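Local coordinates for protein aminopeptidase Y (Arg Lys Leu preference) (Bacillus subtilis, PDB 6HC7) that hydrolyses peptides to release a range of N-terminal amino acids, including arginine, lysine and leucine, as a zinc-dependent secreted aminopeptidase of the M28 family, at residues A[346-351]-A[361-366]. Residues are numbered along the deposited sequence; the frame is centred on the assembly and turned at random.
Sequences YVWESS and DSLSLT. With SO4 (sulfate ion), chain G.
W348 meets both L363 and L365 across this contact. The indole of W348 reaches from the helix to the strand because its CG lies anti to the backbone N (chi1 168°). L365 sits over one face of the six-membered ring. Its CB is 3.7 Å from the ring centroid and 7° off the ring normal, a CH-pi contact. CD1 of L365 lies on the same side, beyond the CD2-CE3 bond, 4.0 Å from W348 CE3. L363 CD2 comes in obliquely at CZ3 and CH2 of W348, from the opposite side of the ring plane. It is 3.2 Å from W348 CZ3, tighter than normal contact, and the exact length is doubtful. W348 CZ3 also lies 3.5 Å from the backbone N of L365. No hydrogen bond crosses between the segments. S351 adds a looser apolar touch, CB to CD2 of L363 at 4.4 Å, while its OG bonds back to V347 O in the helix. With an alanine at W348 the ring between L363 and L365 is gone, which would probably open a gap between helix and strand. The helix runs nearly antiparallel to the strand, at 166°. Both belong to the beta-alpha-beta unit of strand 334-339, helix 346-358 and strand 363-367. Strand 363-367 pairs with 334-339, V347 packs on strands 316-322 and 382-389, and L363 and S351 also touch helix 412-430.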
loop_
_atom_site.group_PDB
_atom_site.type_symbol
_atom_site.label_atom_id
_atom_site.label_comp_id
_atom_site.label_asym_id
_atom_site.label_seq_id
_atom_site.Cartn_x
_atom_site.Cartn_y
_atom_site.Cartn_z
ATOM N N TYR A 346 19.197 9.776 8.942
ATOM C CA TYR A 346 19.837 10.350 7.753
ATOM C C TYR A 346 18.854 10.888 6.700
ATOM O O TYR A 346 19.115 11.934 6.110
ATOM C CB TYR A 346 20.768 9.326 7.093
ATOM C CG TYR A 346 22.080 9.132 7.817
ATOM C CD1 TYR A 346 22.575 10.110 8.687
ATOM C CD2 TYR A 346 22.817 7.969 7.645
ATOM C CE1 TYR A 346 23.781 9.941 9.356
ATOM C CE2 TYR A 346 24.025 7.785 8.313
ATOM C CZ TYR A 346 24.506 8.772 9.168
ATOM O OH TYR A 346 25.710 8.570 9.825
ATOM N N VAL A 347 17.740 10.189 6.462
ATOM C CA VAL A 347 16.769 10.626 5.453
ATOM C C VAL A 347 16.219 11.981 5.848
ATOM O O VAL A 347 16.105 12.909 5.035
ATOM C CB VAL A 347 15.559 9.680 5.295
ATOM C CG1 VAL A 347 14.773 10.065 4.055
ATOM C CG2 VAL A 347 15.977 8.226 5.241
ATOM N N TRP A 348 15.861 12.072 7.118
ATOM C CA TRP A 348 15.383 13.318 7.671
ATOM C C TRP A 348 16.439 14.417 7.515
ATOM O O TRP A 348 16.167 15.478 6.940
ATOM C CB TRP A 348 15.019 13.132 9.142
ATOM C CG TRP A 348 14.806 14.430 9.792
ATOM C CD1 TRP A 348 15.545 14.983 10.792
ATOM C CD2 TRP A 348 13.807 15.384 9.450
ATOM N NE1 TRP A 348 15.054 16.224 11.107
ATOM C CE2 TRP A 348 13.984 16.494 10.295
ATOM C CE3 TRP A 348 12.769 15.407 8.512
ATOM C CZ2 TRP A 348 13.157 17.612 10.234
ATOM C CZ3 TRP A 348 11.959 16.508 8.454
ATOM C CH2 TRP A 348 12.153 17.599 9.309
ATOM N N GLU A 349 17.647 14.127 8.004
ATOM C CA GLU A 349 18.768 15.057 7.959
ATOM C C GLU A 349 18.975 15.608 6.555
ATOM O O GLU A 349 19.029 16.825 6.372
ATOM C CB GLU A 349 20.049 14.375 8.489
ATOM C CG GLU A 349 19.962 14.032 9.996
ATOM C CD GLU A 349 21.256 13.471 10.592
ATOM O OE1 GLU A 349 22.321 14.109 10.416
ATOM O OE2 GLU A 349 21.200 12.390 11.240
ATOM N N SER A 350 19.065 14.716 5.568
ATOM C CA SER A 350 19.170 15.125 4.155
ATOM C C SER A 350 18.006 15.992 3.661
ATOM O O SER A 350 18.212 16.924 2.889
ATOM C CB SER A 350 19.270 13.896 3.248
ATOM O OG SER A 350 20.610 13.576 2.938
ATOM N N SER A 351 16.789 15.660 4.090
ATOM C CA SER A 351 15.589 16.383 3.665
ATOM C C SER A 351 15.555 17.794 4.246
ATOM O O SER A 351 15.346 18.778 3.527
ATOM C CB SER A 351 14.319 15.628 4.084
ATOM O OG SER A 351 14.292 14.323 3.545
ATOM N N ASP A 361 9.150 25.678 3.477
ATOM C CA ASP A 361 8.900 25.769 4.912
ATOM C C ASP A 361 7.925 24.693 5.418
ATOM O O ASP A 361 7.869 24.400 6.622
ATOM C CB ASP A 361 8.365 27.167 5.259
ATOM C CG ASP A 361 9.425 28.267 5.123
ATOM O OD1 ASP A 361 10.574 28.046 5.567
ATOM O OD2 ASP A 361 9.104 29.355 4.574
ATOM N N SER A 362 7.167 24.101 4.498
ATOM C CA SER A 362 6.109 23.165 4.875
ATOM C C SER A 362 6.574 21.704 4.978
ATOM O O SER A 362 5.912 20.806 4.465
ATOM C CB SER A 362 4.955 23.277 3.878
ATOM O OG SER A 362 4.342 24.549 3.969
ATOM N N LEU A 363 7.695 21.467 5.658
ATOM C CA LEU A 363 8.233 20.114 5.806
ATOM C C LEU A 363 8.254 19.703 7.274
ATOM O O LEU A 363 8.674 20.475 8.131
ATOM C CB LEU A 363 9.635 20.044 5.198
ATOM C CG LEU A 363 10.269 18.687 4.908
ATOM C CD1 LEU A 363 10.896 18.772 3.552
ATOM C CD2 LEU A 363 11.332 18.372 5.914
ATOM N N SER A 364 7.789 18.500 7.588
ATOM C CA SER A 364 7.721 18.115 8.987
ATOM C C SER A 364 8.082 16.665 9.212
ATOM O O SER A 364 7.637 15.778 8.490
ATOM C CB SER A 364 6.322 18.386 9.550
ATOM O OG SER A 364 5.801 19.601 9.030
ATOM N N LEU A 365 8.894 16.423 10.222
ATOM C CA LEU A 365 9.133 15.063 10.638
ATOM C C LEU A 365 7.922 14.637 11.415
ATOM O O LEU A 365 7.281 15.466 12.043
ATOM C CB LEU A 365 10.389 14.932 11.500
ATOM C CG LEU A 365 10.693 13.519 12.018
ATOM C CD1 LEU A 365 11.158 12.589 10.886
ATOM C CD2 LEU A 365 11.708 13.550 13.166
ATOM N N THR A 366 7.601 13.352 11.360
ATOM C CA THR A 366 6.578 12.803 12.214
ATOM C C THR A 366 6.761 11.306 12.208
ATOM O O THR A 366 7.591 10.795 11.461
ATOM C CB THR A 366 5.149 13.187 11.751
ATOM O OG1 THR A 366 4.188 12.621 12.649
ATOM C CG2 THR A 366 4.878 12.674 10.351
HETATM S S SO4 G . 27.621 5.655 9.986
HETATM O O1 SO4 G . 28.793 6.509 9.796
HETATM O O2 SO4 G . 26.895 6.031 11.208
HETATM O O3 SO4 G . 26.744 5.783 8.825
HETATM O O4 SO4 G . 28.048 4.264 10.095
#